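Long-range contact in m3DLH protein (Halieaceae bacterium, PDB 7JKA), which probably hydrolyses ester or lactone bonds as a member of the dienelactone hydrolase family, with an alpha/beta-hydrolase fold: residues A[148-153]-A[243-248]. Numbering follows the deposited sequence. Where two conformers were deposited one is given.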
loop_
_atom_site.group_PDB
_atom_site.type_symbol
_atom_site.label_atom_id
_atom_site.label_comp_id
_atom_site.label_asym_id
_atom_site.label_seq_id
_atom_site.Cartn_x
_atom_site.Cartn_y
_atom_site.Cartn_z
ATOM N N LEU A 148 -2.851 -6.906 10.817
ATOM C CA LEU A 148 -3.535 -5.914 9.980
ATOM C C LEU A 148 -4.962 -6.364 9.767
ATOM O O LEU A 148 -5.197 -7.522 9.416
ATOM C CB LEU A 148 -2.895 -5.762 8.598
ATOM C CG LEU A 148 -1.497 -5.208 8.460
ATOM C CD1 LEU A 148 -0.992 -5.479 7.054
ATOM C CD2 LEU A 148 -1.523 -3.713 8.742
ATOM N N GLY A 149 -5.913 -5.445 9.939
ATOM C CA GLY A 149 -7.300 -5.791 9.707
ATOM C C GLY A 149 -7.720 -5.710 8.253
ATOM O O GLY A 149 -8.696 -6.363 7.871
ATOM N N ALA A 150 -7.003 -4.940 7.434
ATOM C CA ALA A 150 -7.426 -4.725 6.052
ATOM C C ALA A 150 -6.213 -4.357 5.224
ATOM O O ALA A 150 -5.291 -3.689 5.712
ATOM C CB ALA A 150 -8.474 -3.614 5.932
ATOM N N ILE A 151 -6.206 -4.821 3.980
ATOM C CA ILE A 151 -5.162 -4.512 3.022
ATOM C C ILE A 151 -5.854 -4.172 1.717
ATOM O O ILE A 151 -6.714 -4.939 1.265
ATOM C CB ILE A 151 -4.201 -5.699 2.797
ATOM C CG1 ILE A 151 -3.575 -6.155 4.115
ATOM C CG2 ILE A 151 -3.131 -5.325 1.812
ATOM C CD1 ILE A 151 -4.314 -7.317 4.715
ATOM N N VAL A 152 -5.497 -3.040 1.111
ATOM C CA VAL A 152 -6.090 -2.627 -0.162
ATOM C C VAL A 152 -4.974 -2.254 -1.105
ATOM O O VAL A 152 -4.092 -1.465 -0.740
ATOM C CB VAL A 152 -7.061 -1.442 -0.000
ATOM C CG1 VAL A 152 -7.745 -1.163 -1.362
ATOM C CG2 VAL A 152 -8.108 -1.748 1.068
ATOM N N THR A 153 -4.988 -2.817 -2.310
ATOM C CA THR A 153 -3.987 -2.483 -3.312
ATOM C C THR A 153 -4.618 -1.750 -4.485
ATOM O O THR A 153 -5.775 -1.987 -4.847
ATOM C CB THR A 153 -3.244 -3.726 -3.825
ATOM O OG1 THR A 153 -4.120 -4.560 -4.615
ATOM C CG2 THR A 153 -2.748 -4.539 -2.661
ATOM N N ARG A 243 -12.791 2.803 1.303
ATOM C CA ARG A 243 -13.493 3.393 2.441
ATOM C C ARG A 243 -14.583 2.466 2.967
ATOM O O ARG A 243 -14.760 2.348 4.182
ATOM C CB ARG A 243 -14.095 4.744 2.058
ATOM C CG ARG A 243 -13.098 5.861 1.848
ATOM C CD ARG A 243 -13.844 7.181 1.592
ATOM N NE ARG A 243 -14.633 7.580 2.762
ATOM C CZ ARG A 243 -15.441 8.640 2.816
ATOM N NH1 ARG A 243 -15.579 9.438 1.765
ATOM N NH2 ARG A 243 -16.097 8.912 3.933
ATOM N N ASN A 244 -15.329 1.805 2.073
ATOM C CA ASN A 244 -16.378 0.886 2.531
ATOM C C ASN A 244 -15.787 -0.279 3.316
ATOM O O ASN A 244 -16.377 -0.730 4.302
ATOM C CB ASN A 244 -17.191 0.333 1.356
ATOM C CG ASN A 244 -18.043 1.393 0.647
ATOM O OD1 ASN A 244 -18.406 2.418 1.210
ATOM N ND2 ASN A 244 -18.390 1.108 -0.613
ATOM N N LEU A 245 -14.640 -0.805 2.867
ATOM C CA LEU A 245 -13.985 -1.901 3.583
ATOM C C LEU A 245 -13.481 -1.434 4.940
ATOM O O LEU A 245 -13.693 -2.104 5.958
ATOM C CB LEU A 245 -12.823 -2.461 2.763
ATOM C CG LEU A 245 -12.101 -3.658 3.396
ATOM C CD1 LEU A 245 -13.065 -4.821 3.637
ATOM C CD2 LEU A 245 -10.950 -4.104 2.511
ATOM N N PHE A 246 -12.831 -0.273 4.972
ATOM C CA PHE A 246 -12.353 0.266 6.243
ATOM C C PHE A 246 -13.508 0.485 7.216
ATOM O O PHE A 246 -13.394 0.157 8.405
ATOM C CB PHE A 246 -11.604 1.571 6.004
ATOM C CG PHE A 246 -10.225 1.393 5.398
ATOM C CD1 PHE A 246 -9.713 0.132 5.104
ATOM C CD2 PHE A 246 -9.466 2.507 5.085
ATOM C CE1 PHE A 246 -8.437 -0.009 4.547
ATOM C CE2 PHE A 246 -8.182 2.374 4.536
ATOM C CZ PHE A 246 -7.676 1.131 4.266
ATOM N N ASP A 247 -14.633 1.029 6.730
ATOM C CA ASP A 247 -15.774 1.256 7.621
ATOM C C ASP A 247 -16.267 -0.056 8.209
ATOM O O ASP A 247 -16.642 -0.135 9.389
ATOM C CB ASP A 247 -16.918 1.935 6.860
ATOM C CG ASP A 247 -16.683 3.395 6.618
ATOM O OD1 ASP A 247 -15.711 3.959 7.166
ATOM O OD2 ASP A 247 -17.485 3.988 5.868
ATOM N N GLU A 248 -16.293 -1.101 7.385
ATOM C CA GLU A 248 -16.726 -2.411 7.846
ATOM C C GLU A 248 -15.829 -2.914 8.970
ATOM O O GLU A 248 -16.310 -3.407 10.002
ATOM C CB GLU A 248 -16.718 -3.362 6.648
ATOM C CG GLU A 248 -17.187 -4.754 6.902
ATOM C CD GLU A 248 -16.849 -5.649 5.723
ATOM O OE1 GLU A 248 -17.519 -5.544 4.671
ATOM O OE2 GLU A 248 -15.887 -6.434 5.844
#
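Val-152 CG2 meets both helix side chains of this contact, with Phe-246 CE1 at 3.9 Å and Leu-245 CD2 at 4.0 Å. The phenyl ring reaches the strand through its CD1–CE1 side. There Ala-150 CB sits at the ring edge, close to the ring plane and 3.9 Å from Phe-246 CE1, whereas the valine methyl approaches obliquely. With CG anti to the backbone N (chi1 -178°) and CD2 trans to CA, Leu-245 stretches its CD2 methyl to the strand, 4.3 Å from Ala-150 CB; the Val-152 and Leu-245 side chains pass each other pointing opposite ways. Alternation along strand 150-154 turns Ala-150 and Val-152 to the helix, while Ile-151 points away and packs on helix 133-143. The segment axes run almost exactly antiparallel (177°), 9.3 Å apart at closest approach. Helix 232-250 thus lies over part of one face of the central sheet, with helix 133-143 on the other, consistent with the alpha/beta-hydrolase fold: Leu-245 also touches Leu-174 on strand 172-178, and Phe-246 touches Ala-127 and Ile-129 on strand 126-131. Buried methyls and one aromatic ring make up this joint, so between these segments cohesion comes from van der Waals fit and exclusion of water, without polar bonds to set the direction.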